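PDB 7DMB: putative methyltransferase from Emericella variicolor, which probably transfers methyl groups from S-adenosylmethionine as a trans-acting methyltransferase of calbistrin biosynthesis, working alongside a polyketide synthase. Local coordinates for residues T52-S57 / D367-F372; E60-M65 / P141-P146; W66-I71 / K125-M130; G360-G365 / N377-V382. All coordinates share one frame; numbering follows the deposited sequence.

Interaction 1 (T52-S57 / D367-F372)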
loop_
_atom_site.group_PDB
_atom_site.type_symbol
_atom_site.label_atom_id
_atom_site.label_comp_id
_atom_site.label_asym_id
_atom_site.label_seq_id
_atom_site.Cartn_x
_atom_site.Cartn_y
_atom_site.Cartn_z
ATOM N N THR A 52 13.870 5.990 -1.306
ATOM C CA THR A 52 15.125 5.258 -1.369
ATOM C C THR A 52 15.914 5.554 -2.640
ATOM O O THR A 52 17.137 5.377 -2.646
ATOM C CB THR A 52 14.875 3.749 -1.242
ATOM O OG1 THR A 52 14.210 3.252 -2.405
ATOM C CG2 THR A 52 14.021 3.451 -0.025
ATOM N N ARG A 53 15.259 6.027 -3.700
ATOM C CA ARG A 53 15.924 6.220 -4.986
ATOM C C ARG A 53 15.017 7.042 -5.897
ATOM O O ARG A 53 13.831 7.253 -5.610
ATOM C CB ARG A 53 16.268 4.874 -5.633
ATOM C CG ARG A 53 15.019 4.061 -5.929
ATOM C CD ARG A 53 15.268 2.785 -6.701
ATOM N NE ARG A 53 14.004 2.080 -6.894
ATOM C CZ ARG A 53 13.444 1.320 -5.958
ATOM N NH1 ARG A 53 14.051 1.173 -4.776
ATOM N NH2 ARG A 53 12.286 0.714 -6.201
ATOM N N GLU A 54 15.607 7.530 -6.993
ATOM C CA GLU A 54 14.829 8.085 -8.094
ATOM C C GLU A 54 14.120 6.943 -8.802
ATOM O O GLU A 54 14.718 5.900 -9.064
ATOM C CB GLU A 54 15.733 8.842 -9.068
ATOM C CG GLU A 54 15.061 9.998 -9.785
ATOM C CD GLU A 54 14.390 9.577 -11.096
ATOM O OE1 GLU A 54 13.800 10.448 -11.775
ATOM O OE2 GLU A 54 14.451 8.376 -11.453
ATOM N N SER A 55 12.839 7.114 -9.092
ATOM C CA SER A 55 12.045 5.977 -9.538
ATOM C C SER A 55 11.237 6.255 -10.800
ATOM O O SER A 55 10.383 5.438 -11.158
ATOM C CB SER A 55 11.116 5.523 -8.412
ATOM O OG SER A 55 10.121 6.490 -8.167
ATOM N N GLN A 56 11.489 7.371 -11.485
ATOM C CA GLN A 56 10.697 7.721 -12.657
ATOM C C GLN A 56 10.833 6.696 -13.779
ATOM O O GLN A 56 9.865 6.449 -14.501
ATOM C CB GLN A 56 11.087 9.115 -13.143
ATOM C CG GLN A 56 10.748 10.217 -12.118
ATOM C CD GLN A 56 9.265 10.260 -11.747
ATOM O OE1 GLN A 56 8.905 10.209 -10.564
ATOM N NE2 GLN A 56 8.400 10.364 -12.757
ATOM N N SER A 57 12.007 6.085 -13.937
ATOM C CA SER A 57 12.180 5.089 -14.990
ATOM C C SER A 57 11.298 3.869 -14.752
ATOM O O SER A 57 10.560 3.443 -15.648
ATOM C CB SER A 57 13.646 4.669 -15.091
ATOM O OG SER A 57 14.380 5.605 -15.849
ATOM N N ASP A 367 7.358 8.823 -1.054
ATOM C CA ASP A 367 8.323 7.861 -1.566
ATOM C C ASP A 367 8.949 8.293 -2.898
ATOM O O ASP A 367 9.654 7.497 -3.531
ATOM C CB ASP A 367 7.659 6.487 -1.688
ATOM C CG ASP A 367 6.636 6.400 -2.821
ATOM O OD1 ASP A 367 6.376 7.405 -3.546
ATOM O OD2 ASP A 367 6.083 5.284 -2.977
ATOM N N SER A 368 8.692 9.526 -3.324
ATOM C CA SER A 368 9.218 10.131 -4.542
ATOM C C SER A 368 8.924 11.620 -4.481
ATOM O O SER A 368 7.997 12.047 -3.794
ATOM C CB SER A 368 8.590 9.533 -5.805
ATOM O OG SER A 368 9.328 9.934 -6.944
ATOM N N GLU A 369 9.707 12.402 -5.220
ATOM C CA GLU A 369 9.390 13.822 -5.368
ATOM C C GLU A 369 8.067 13.971 -6.117
ATOM O O GLU A 369 7.861 13.302 -7.141
ATOM C CB GLU A 369 10.492 14.574 -6.118
ATOM C CG GLU A 369 11.911 14.160 -5.786
ATOM C CD GLU A 369 12.386 12.995 -6.645
ATOM O OE1 GLU A 369 12.430 11.843 -6.139
ATOM O OE2 GLU A 369 12.695 13.229 -7.838
ATOM N N PRO A 370 7.160 14.823 -5.649
ATOM C CA PRO A 370 5.872 14.988 -6.316
ATOM C C PRO A 370 6.065 15.478 -7.740
ATOM O O PRO A 370 7.098 16.081 -8.058
ATOM C CB PRO A 370 5.160 16.042 -5.451
ATOM C CG PRO A 370 5.947 16.132 -4.192
ATOM C CD PRO A 370 7.340 15.787 -4.551
ATOM N N PRO A 371 5.087 15.256 -8.629
ATOM C CA PRO A 371 3.801 14.643 -8.306
ATOM C C PRO A 371 3.752 13.127 -8.480
ATOM O O PRO A 371 2.723 12.548 -8.141
ATOM C CB PRO A 371 2.862 15.315 -9.305
ATOM C CG PRO A 371 3.716 15.437 -10.526
ATOM C CD PRO A 371 5.135 15.682 -10.042
ATOM N N PHE A 372 4.808 12.493 -8.998
ATOM C CA PHE A 372 4.731 11.079 -9.374
ATOM C C PHE A 372 5.339 10.232 -8.258
ATOM O O PHE A 372 6.445 9.699 -8.352
ATOM C CB PHE A 372 5.385 10.840 -10.735
ATOM C CG PHE A 372 4.553 11.360 -11.889
ATOM C CD1 PHE A 372 5.045 12.325 -12.748
ATOM C CD2 PHE A 372 3.258 10.898 -12.084
ATOM C CE1 PHE A 372 4.272 12.806 -13.806
ATOM C CE2 PHE A 372 2.470 11.376 -13.140
ATOM C CZ PHE A 372 2.980 12.330 -13.996
HETATM O O HOH W 1 11.052 7.542 -5.796
HETATM O O HOH W 2 11.497 9.740 -8.516
#

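Interaction 2 (E60-M65 / P141-P146)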
loop_
_atom_site.group_PDB
_atom_site.type_symbol
_atom_site.label_atom_id
_atom_site.label_comp_id
_atom_site.label_asym_id
_atom_site.label_seq_id
_atom_site.Cartn_x
_atom_site.Cartn_y
_atom_site.Cartn_z
ATOM N N GLU A 60 7.586 4.642 -15.172
ATOM C CA GLU A 60 7.183 4.735 -16.574
ATOM C C GLU A 60 7.225 3.383 -17.264
ATOM O O GLU A 60 6.440 3.141 -18.188
ATOM C CB GLU A 60 8.072 5.729 -17.317
ATOM C CG GLU A 60 7.836 7.164 -16.893
ATOM C CD GLU A 60 9.040 8.048 -17.103
ATOM O OE1 GLU A 60 9.964 7.635 -17.834
ATOM O OE2 GLU A 60 9.058 9.159 -16.529
ATOM N N MET A 61 8.130 2.496 -16.839
ATOM C CA MET A 61 8.079 1.120 -17.321
ATOM C C MET A 61 6.777 0.452 -16.895
ATOM O O MET A 61 6.135 -0.243 -17.692
ATOM C CB MET A 61 9.281 0.343 -16.793
ATOM C CG MET A 61 9.522 -0.981 -17.482
ATOM S SD MET A 61 10.515 -2.091 -16.473
ATOM C CE MET A 61 12.026 -1.138 -16.368
ATOM N N ILE A 62 6.376 0.668 -15.632
ATOM C CA ILE A 62 5.129 0.115 -15.105
ATOM C C ILE A 62 3.938 0.681 -15.867
ATOM O O ILE A 62 3.060 -0.055 -16.330
ATOM C CB ILE A 62 5.015 0.412 -13.596
ATOM C CG1 ILE A 62 5.939 -0.500 -12.795
ATOM C CG2 ILE A 62 3.567 0.282 -13.105
ATOM C CD1 ILE A 62 6.071 -0.085 -11.367
ATOM N N ALA A 63 3.882 2.005 -15.983
ATOM C CA ALA A 63 2.752 2.628 -16.646
ATOM C C ALA A 63 2.622 2.104 -18.066
ATOM O O ALA A 63 1.530 1.725 -18.507
ATOM C CB ALA A 63 2.921 4.147 -16.632
ATOM N N ARG A 64 3.752 2.057 -18.784
ATOM C CA ARG A 64 3.789 1.524 -20.138
ATOM C C ARG A 64 3.184 0.131 -20.202
ATOM O O ARG A 64 2.411 -0.181 -21.121
ATOM C CB ARG A 64 5.235 1.495 -20.639
ATOM C CG ARG A 64 5.404 0.865 -22.013
ATOM C CD ARG A 64 6.877 0.756 -22.390
ATOM N NE ARG A 64 7.063 0.165 -23.709
ATOM C CZ ARG A 64 6.950 0.834 -24.853
ATOM N NH1 ARG A 64 6.648 2.127 -24.852
ATOM N NH2 ARG A 64 7.141 0.206 -26.007
ATOM N N MET A 65 3.502 -0.707 -19.212
ATOM C CA MET A 65 3.061 -2.094 -19.244
ATOM C C MET A 65 1.568 -2.210 -18.989
ATOM O O MET A 65 0.863 -2.917 -19.721
ATOM C CB MET A 65 3.813 -2.928 -18.218
ATOM C CG MET A 65 3.328 -4.362 -18.216
ATOM S SD MET A 65 3.939 -5.236 -19.678
ATOM C CE MET A 65 3.175 -6.840 -19.513
ATOM N N PRO A 141 7.331 -8.493 -10.242
ATOM C CA PRO A 141 5.903 -8.522 -9.892
ATOM C C PRO A 141 5.101 -7.365 -10.450
ATOM O O PRO A 141 3.908 -7.542 -10.732
ATOM C CB PRO A 141 5.911 -8.477 -8.356
ATOM C CG PRO A 141 7.185 -7.764 -8.022
ATOM C CD PRO A 141 8.173 -8.263 -9.050
ATOM N N VAL A 142 5.688 -6.173 -10.567
ATOM C CA VAL A 142 4.898 -5.052 -11.064
ATOM C C VAL A 142 4.706 -5.093 -12.576
ATOM O O VAL A 142 3.856 -4.364 -13.089
ATOM C CB VAL A 142 5.514 -3.709 -10.621
ATOM C CG1 VAL A 142 5.440 -3.589 -9.114
ATOM C CG2 VAL A 142 6.955 -3.572 -11.083
ATOM N N ILE A 143 5.455 -5.922 -13.302
ATOM C CA ILE A 143 5.241 -6.117 -14.732
ATOM C C ILE A 143 4.402 -7.357 -15.004
ATOM O O ILE A 143 3.512 -7.341 -15.859
ATOM C CB ILE A 143 6.598 -6.195 -15.459
ATOM C CG1 ILE A 143 7.355 -4.876 -15.297
ATOM C CG2 ILE A 143 6.415 -6.546 -16.950
ATOM C CD1 ILE A 143 6.570 -3.663 -15.743
ATOM N N GLU A 144 4.679 -8.429 -14.258
ATOM C CA GLU A 144 3.959 -9.686 -14.408
ATOM C C GLU A 144 2.535 -9.574 -13.920
ATOM O O GLU A 144 1.647 -10.251 -14.451
ATOM C CB GLU A 144 4.677 -10.805 -13.630
ATOM C CG GLU A 144 4.149 -12.189 -13.925
ATOM C CD GLU A 144 4.562 -12.671 -15.308
ATOM O OE1 GLU A 144 5.275 -11.930 -16.016
ATOM O OE2 GLU A 144 4.188 -13.796 -15.678
ATOM N N GLY A 145 2.308 -8.752 -12.891
ATOM C CA GLY A 145 0.996 -8.563 -12.317
ATOM C C GLY A 145 -0.021 -8.108 -13.345
ATOM O O GLY A 145 -1.041 -8.762 -13.579
ATOM N N PRO A 146 0.229 -6.961 -13.971
ATOM C CA PRO A 146 -0.719 -6.499 -15.007
ATOM C C PRO A 146 -0.884 -7.493 -16.155
ATOM O O PRO A 146 -2.007 -7.692 -16.641
ATOM C CB PRO A 146 -0.121 -5.156 -15.471
ATOM C CG PRO A 146 1.273 -5.115 -14.902
ATOM C CD PRO A 146 1.283 -5.975 -13.679
#

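Interaction 3 (W66-I71 / K125-M130)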
loop_
_atom_site.group_PDB
_atom_site.type_symbol
_atom_site.label_atom_id
_atom_site.label_comp_id
_atom_site.label_asym_id
_atom_site.label_seq_id
_atom_site.Cartn_x
_atom_site.Cartn_y
_atom_site.Cartn_z
ATOM N N TRP A 66 1.068 -1.565 -17.921
ATOM C CA TRP A 66 -0.354 -1.724 -17.639
ATOM C C TRP A 66 -1.195 -1.024 -18.692
ATOM O O TRP A 66 -2.317 -1.457 -18.952
ATOM C CB TRP A 66 -0.712 -1.273 -16.211
ATOM C CG TRP A 66 -0.984 0.205 -15.983
ATOM C CD1 TRP A 66 -0.154 1.101 -15.351
ATOM C CD2 TRP A 66 -2.170 0.940 -16.329
ATOM N NE1 TRP A 66 -0.741 2.340 -15.304
ATOM C CE2 TRP A 66 -1.977 2.272 -15.900
ATOM C CE3 TRP A 66 -3.372 0.607 -16.969
ATOM C CZ2 TRP A 66 -2.937 3.267 -16.092
ATOM C CZ3 TRP A 66 -4.329 1.612 -17.163
ATOM C CH2 TRP A 66 -4.102 2.918 -16.726
ATOM N N VAL A 67 -0.666 0.018 -19.341
ATOM C CA VAL A 67 -1.394 0.621 -20.459
ATOM C C VAL A 67 -1.488 -0.363 -21.628
ATOM O O VAL A 67 -2.533 -0.482 -22.281
ATOM C CB VAL A 67 -0.735 1.947 -20.895
ATOM C CG1 VAL A 67 -1.262 2.383 -22.281
ATOM C CG2 VAL A 67 -0.976 3.049 -19.855
ATOM N N LEU A 68 -0.396 -1.070 -21.918
ATOM C CA LEU A 68 -0.419 -2.074 -22.979
ATOM C C LEU A 68 -1.429 -3.182 -22.679
ATOM O O LEU A 68 -2.245 -3.540 -23.540
ATOM C CB LEU A 68 0.981 -2.657 -23.171
ATOM C CG LEU A 68 2.006 -1.824 -23.942
ATOM C CD1 LEU A 68 3.439 -2.289 -23.585
ATOM C CD2 LEU A 68 1.766 -1.953 -25.448
ATOM N N CYS A 69 -1.369 -3.764 -21.473
ATOM C CA CYS A 69 -2.377 -4.756 -21.091
ATOM C C CYS A 69 -3.794 -4.194 -21.175
ATOM O O CYS A 69 -4.712 -4.904 -21.601
ATOM C CB CYS A 69 -2.137 -5.290 -19.670
ATOM S SG CYS A 69 -0.408 -5.774 -19.265
ATOM N N ALA A 70 -3.999 -2.951 -20.712
ATOM C CA ALA A 70 -5.342 -2.380 -20.698
ATOM C C ALA A 70 -5.885 -2.236 -22.116
ATOM O O ALA A 70 -7.055 -2.534 -22.368
ATOM C CB ALA A 70 -5.349 -1.031 -19.977
ATOM N N ILE A 71 -5.042 -1.793 -23.054
ATOM C CA ILE A 71 -5.422 -1.751 -24.469
ATOM C C ILE A 71 -5.781 -3.145 -24.961
ATOM O O ILE A 71 -6.804 -3.353 -25.625
ATOM C CB ILE A 71 -4.280 -1.153 -25.311
ATOM C CG1 ILE A 71 -4.013 0.312 -24.930
ATOM C CG2 ILE A 71 -4.584 -1.310 -26.819
ATOM C CD1 ILE A 71 -2.647 0.845 -25.435
ATOM N N LYS A 125 3.843 -8.756 -28.425
ATOM C CA LYS A 125 5.302 -8.853 -28.486
ATOM C C LYS A 125 5.964 -7.864 -27.535
ATOM O O LYS A 125 6.936 -8.201 -26.847
ATOM C CB LYS A 125 5.789 -8.616 -29.916
ATOM C CG LYS A 125 7.322 -8.736 -30.099
ATOM C CD LYS A 125 7.808 -7.843 -31.253
ATOM C CE LYS A 125 9.257 -8.111 -31.607
ATOM N NZ LYS A 125 9.499 -9.570 -31.762
ATOM N N ALA A 126 5.451 -6.635 -27.488
ATOM C CA ALA A 126 5.965 -5.643 -26.550
ATOM C C ALA A 126 5.726 -6.062 -25.100
ATOM O O ALA A 126 6.623 -5.940 -24.261
ATOM C CB ALA A 126 5.327 -4.282 -26.842
ATOM N N MET A 127 4.526 -6.566 -24.784
ATOM C CA MET A 127 4.264 -7.015 -23.423
ATOM C C MET A 127 5.232 -8.121 -23.010
ATOM O O MET A 127 5.767 -8.107 -21.895
ATOM C CB MET A 127 2.809 -7.482 -23.288
ATOM C CG MET A 127 1.755 -6.349 -23.225
ATOM S SD MET A 127 0.113 -6.889 -23.796
ATOM C CE MET A 127 -0.468 -7.735 -22.343
ATOM N N ASN A 128 5.523 -9.057 -23.913
ATOM C CA ASN A 128 6.396 -10.161 -23.525
ATOM C C ASN A 128 7.855 -9.736 -23.433
ATOM O O ASN A 128 8.609 -10.295 -22.620
ATOM C CB ASN A 128 6.203 -11.327 -24.487
ATOM C CG ASN A 128 4.882 -12.034 -24.247
ATOM O OD1 ASN A 128 4.457 -12.181 -23.100
ATOM N ND2 ASN A 128 4.214 -12.448 -25.315
ATOM N N GLU A 129 8.259 -8.750 -24.237
ATOM C CA GLU A 129 9.577 -8.148 -24.087
ATOM C C GLU A 129 9.732 -7.460 -22.732
ATOM O O GLU A 129 10.833 -7.441 -22.168
ATOM C CB GLU A 129 9.820 -7.138 -25.211
ATOM C CG GLU A 129 10.663 -7.643 -26.370
ATOM C CD GLU A 129 10.232 -7.066 -27.722
ATOM O OE1 GLU A 129 9.723 -5.913 -27.765
ATOM O OE2 GLU A 129 10.396 -7.777 -28.738
ATOM N N MET A 130 8.659 -6.866 -22.204
ATOM C CA MET A 130 8.776 -6.181 -20.922
ATOM C C MET A 130 8.871 -7.183 -19.772
ATOM O O MET A 130 9.670 -6.997 -18.843
ATOM C CB MET A 130 7.606 -5.223 -20.745
ATOM C CG MET A 130 7.614 -4.098 -21.782
ATOM S SD MET A 130 6.607 -2.694 -21.275
ATOM C CE MET A 130 7.178 -2.522 -19.595
#

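Interaction 4 (G360-G365 / N377-V382)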
loop_
_atom_site.group_PDB
_atom_site.type_symbol
_atom_site.label_atom_id
_atom_site.label_comp_id
_atom_site.label_asym_id
_atom_site.label_seq_id
_atom_site.Cartn_x
_atom_site.Cartn_y
_atom_site.Cartn_z
ATOM N N GLY A 360 -4.201 15.588 13.926
ATOM C CA GLY A 360 -3.910 15.631 12.513
ATOM C C GLY A 360 -2.620 14.889 12.210
ATOM O O GLY A 360 -2.121 14.058 12.992
ATOM N N LEU A 361 -2.066 15.212 11.046
ATOM C CA LEU A 361 -0.762 14.686 10.684
ATOM C C LEU A 361 0.324 15.302 11.562
ATOM O O LEU A 361 0.215 16.436 12.028
ATOM C CB LEU A 361 -0.463 14.961 9.201
ATOM C CG LEU A 361 -1.170 14.119 8.136
ATOM C CD1 LEU A 361 -0.914 14.696 6.749
ATOM C CD2 LEU A 361 -0.713 12.656 8.199
ATOM N N HIS A 362 1.382 14.527 11.797
ATOM C CA HIS A 362 2.569 15.003 12.492
ATOM C C HIS A 362 3.701 15.255 11.506
ATOM O O HIS A 362 4.240 16.360 11.436
ATOM C CB HIS A 362 2.975 13.977 13.568
ATOM C CG HIS A 362 4.101 14.410 14.447
ATOM N ND1 HIS A 362 3.910 15.188 15.571
ATOM C CD2 HIS A 362 5.424 14.135 14.400
ATOM C CE1 HIS A 362 5.074 15.386 16.169
ATOM N NE2 HIS A 362 6.009 14.763 15.474
ATOM N N ALA A 363 4.058 14.241 10.720
ATOM C CA ALA A 363 5.080 14.349 9.690
ATOM C C ALA A 363 4.647 13.527 8.482
ATOM O O ALA A 363 3.895 12.555 8.614
ATOM C CB ALA A 363 6.445 13.865 10.196
ATOM N N VAL A 364 5.084 13.944 7.293
ATOM C CA VAL A 364 4.802 13.204 6.062
ATOM C C VAL A 364 6.040 13.228 5.182
ATOM O O VAL A 364 6.647 14.284 4.976
ATOM C CB VAL A 364 3.597 13.746 5.268
ATOM C CG1 VAL A 364 3.240 12.763 4.170
ATOM C CG2 VAL A 364 2.416 13.940 6.143
ATOM N N GLY A 365 6.409 12.063 4.664
ATOM C CA GLY A 365 7.415 11.960 3.627
ATOM C C GLY A 365 6.925 11.098 2.479
ATOM O O GLY A 365 6.400 9.998 2.693
ATOM N N ASN A 377 4.084 8.389 3.449
ATOM C CA ASN A 377 4.472 7.840 4.756
ATOM C C ASN A 377 4.090 8.864 5.816
ATOM O O ASN A 377 4.771 9.883 5.970
ATOM C CB ASN A 377 5.972 7.533 4.821
ATOM C CG ASN A 377 6.410 6.472 3.805
ATOM O OD1 ASN A 377 6.198 5.266 4.003
ATOM N ND2 ASN A 377 7.011 6.924 2.701
ATOM N N MET A 378 3.009 8.590 6.550
ATOM C CA MET A 378 2.396 9.560 7.457
ATOM C C MET A 378 2.566 9.128 8.910
ATOM O O MET A 378 2.290 7.973 9.261
ATOM C CB MET A 378 0.910 9.729 7.143
ATOM C CG MET A 378 0.628 10.312 5.775
ATOM S SD MET A 378 -1.100 10.168 5.291
ATOM C CE MET A 378 -1.149 8.489 4.677
ATOM N N LEU A 379 2.990 10.060 9.755
ATOM C CA LEU A 379 3.051 9.841 11.197
ATOM C C LEU A 379 2.041 10.765 11.868
ATOM O O LEU A 379 1.974 11.957 11.557
ATOM C CB LEU A 379 4.468 10.082 11.729
ATOM C CG LEU A 379 4.765 9.648 13.170
ATOM C CD1 LEU A 379 4.512 8.151 13.390
ATOM C CD2 LEU A 379 6.206 9.996 13.546
ATOM N N ALA A 380 1.217 10.208 12.740
ATOM C CA ALA A 380 0.197 10.978 13.432
ATOM C C ALA A 380 0.250 10.616 14.905
ATOM O O ALA A 380 0.483 9.454 15.250
ATOM C CB ALA A 380 -1.193 10.697 12.872
ATOM N N ARG A 381 0.043 11.620 15.755
ATOM C CA ARG A 381 0.110 11.490 17.204
ATOM C C ARG A 381 -1.287 11.545 17.806
ATOM O O ARG A 381 -2.160 12.280 17.332
ATOM C CB ARG A 381 0.967 12.607 17.821
ATOM C CG ARG A 381 1.358 12.380 19.260
ATOM C CD ARG A 381 2.314 13.456 19.779
ATOM N NE ARG A 381 3.397 12.814 20.525
ATOM C CZ ARG A 381 3.658 13.001 21.815
ATOM N NH1 ARG A 381 2.930 13.838 22.556
ATOM N NH2 ARG A 381 4.656 12.335 22.355
ATOM N N VAL A 382 -1.492 10.766 18.870
ATOM C CA VAL A 382 -2.749 10.842 19.600
ATOM C C VAL A 382 -2.921 12.250 20.159
ATOM O O VAL A 382 -1.960 12.871 20.634
ATOM C CB VAL A 382 -2.782 9.788 20.720
ATOM C CG1 VAL A 382 -4.033 9.964 21.578
ATOM C CG2 VAL A 382 -2.697 8.373 20.129
HETATM O O HOH W 3 -0.239 14.141 14.940
#

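Interaction 1 (T52-S57 / D367-F372)
Ser368 and Ser55 face each other where the run into helix 56-79 passes the loop 367-372, and the Ser368 side chain is a good one to follow outward. Its CB lies 4.1 Å from Ser55 OG, a plain van der Waals approach. One bond further, OG sits opposite the backbone N (chi1 -167°), and this swings it into the gap between the segments. There it stays 3.7 Å from Ser55 OG, and water does much of the joining. One water sits 2.7 Å from Ser368 OG and takes the N-H of Ser55 at 3.0 Å. A second lies 2.8 Å from Ser55 OG and within hydrogen-bonding reach of the carbonyl oxygens of Arg53 and Asp367, which probably share its protons. A direct link comes from Gln59, one turn along the helix, whose NE2 bridges Ser55 OG and Phe372 O.

Beyond the serines, Gln56 bends at chi2 and lays its amide across the base of Phe372, with CD 4.1 Å from the Phe372 CB. The amide plane is turned 42° from the ring, and Pro371, which follows a cis peptide bond, sets CG above one face of that ring, toward its rim. At the start of the helix Glu54 OE2 accepts the Gln56 N-H at 3.1 Å, met from above the carboxylate plane. Asp367 turns its carboxylate back to the N-H groups of Tyr374 and Asn375.

This is a largely water-mediated junction, joining the beginning of an N-terminal helix to the turn of the C-terminal beta hairpin of a class I methyltransferase fold.

Interaction 2 (E60-M65 / P141-P146)
Pro146 and Met65 meet with no aromatic ring between them: the nearest thing to a flat group here is the pyrrolidine ring, whose CG touches Met65 CG at 4.0 Å, the two side chains crossing at about a right angle. Tyr319, Phe322 and Met323 of helix 319-324 also pack on this proline. The Ile143 peptide is the other planar element, and its carbonyl oxygen lies 3.7 Å from Met65 CE.

Met65 reaches that position because its chain, after leaving opposite the backbone N, bends at chi2 (74°) and folds back over Ile143, with SD 3.9 Å from Ile143 CG2. Ile143 answers with its other branch. Its CD1 pushes in against the turn of the opposing helix, 3.8 Å from Met65 CB and 4.0 Å from Met61 O, close to the Ile62 CA as well. Toward the N-terminal end of the two segments, Ile62 extends CD1 to 3.6 Å from Val142 CG2, while its CG1 rests against the same methyl. Trp179 of helix 172-181 touches both Ile62 and Val142, so this pair is covered by aromatic bulk.

The axes of the two segments run almost parallel, 8° apart and 9.4 Å at closest approach. No hydrogen bond crosses. Pro146 has no N-H to give to the preceding turn, and helix 140-157 is kinked there. On the helix's other flank, Glu144 forms a salt bridge with Arg131 of helix 120-134.

This is near-parallel helix packing through apolar side chains, within the N-terminal helical part beside the methyltransferase fold.

Interaction 3 (W66-I71 / K125-M130)
Leu68 and Met127 make the aliphatic heart of this contact: Leu68 CB lies 3.8 Å from Met127 CG, at the point where the two helices bring their CA atoms nearest. Further out on the leucine, CD1 faces the methyl of Ala126 at 4.3 Å, a looser touch.

The remaining contacts involve sulfur. Leu68 CD1 also meets Met130 SD at 3.9 Å, the same methyl thus lying against both Ala126 and Met130. At the next residue, Cys69 offers SG to Met127 CE at 3.7 Å. That methionine runs out to its sulfur (chi2 155°) and then turns at chi3 (80°), which lays the terminal methyl against the Cys69 backbone as well, 3.8 Å from its CA. Helix 140-157 closes over this corner: Tyr150 touches both Cys69 and Met127, Pro146 packs on the cysteine and Trp147 on the methionine.

Polar groups stay off the interface. Lys125 and Glu129 form a long ion pair on the exposed side of their own helix, touching nothing of segment 66-71.

The axes of the two segments pass 10.0 Å apart, the chains running roughly antiparallel at a crossing angle of -145°. With no hydrogen bond or salt bridge between the segments, the contact rests on dispersion and on the burial of apolar surface, the methionine sulfurs and methyl filling in round Leu68 and Cys69.

Interaction 4 (G360-G365 / N377-V382)
Strands 361-365 and 377-382 pair antiparallel, their axes 161° apart, with a classic beta bulge in which His362 and Ala363 both face Leu379. The carbonyl of Leu379 is gripped twice: His362 N comes in the carbonyl plane at 2.6 Å, and Ala363 N, tilted from that plane, at 3.2 Å. Past the bulge the ladder is regular, Leu379 N returning a nearly straight bond (176°) to Ala363 O, and Gly365 pairing with Asn377 through both backbone bonds. At the other end a water bridges Gly360 O and Arg381 N.

Asn377 adds a side-chain bond. Its CG lies beside its own backbone N (chi1 -62°), which brings ND2 round to the same Gly365 O that the backbone N uses. ND2 reaches that oxygen at 3.1 Å from above the carbonyl plane, on the face opposite to the backbone N. The amide is held further by Gln311 at OD1 and Ser184 at ND2.

On the other side of the sheet Met378 packs against two apolar residues of the partner strand. Leu361 CD2 presses on Met378 CB at 3.5 Å, and Val364 lies alongside, pointing the same way, with CG1 3.9 Å from Met378 CG. Leu361 and Met378 also pack on helix 346-355. The His362 ring lies by Leu379 CD2 and meets Phe307 edge-to-face, and its NE2 is hydrogen-bonded to Asp33 N.

Strand 377-382 is also bonded to strand 306-313, so the pair forms the C-terminal beta hairpin that completes the seven-stranded sheet of a class I, Rossmann-like methyltransferase, with strand order 3-2-1-4-5-7-6.

Overall arrangement
Helix 56-79 threads three of the contacts: interaction 1 uses its start, interaction 2 the next turns and interaction 3 the turns after that. Interactions 2 and 3 are direct neighbours, centres 8 Å apart, and share packing where Cys69 meets Pro146 and Met65 meets Met130. Interaction 4 lies on the opposite side of the chain's centre, about 30 Å from interaction 2 and 38 Å from interaction 3 between centres. Interaction 1 connects the two ends, since its loop 367-372 belongs to the hairpin of interaction 4 and Asp367 packs on Asn377. Bound S-adenosyl-L-homocysteine is about 12 Å from the side chains of both Val142 (interaction 2) and Asn377 (interaction 4).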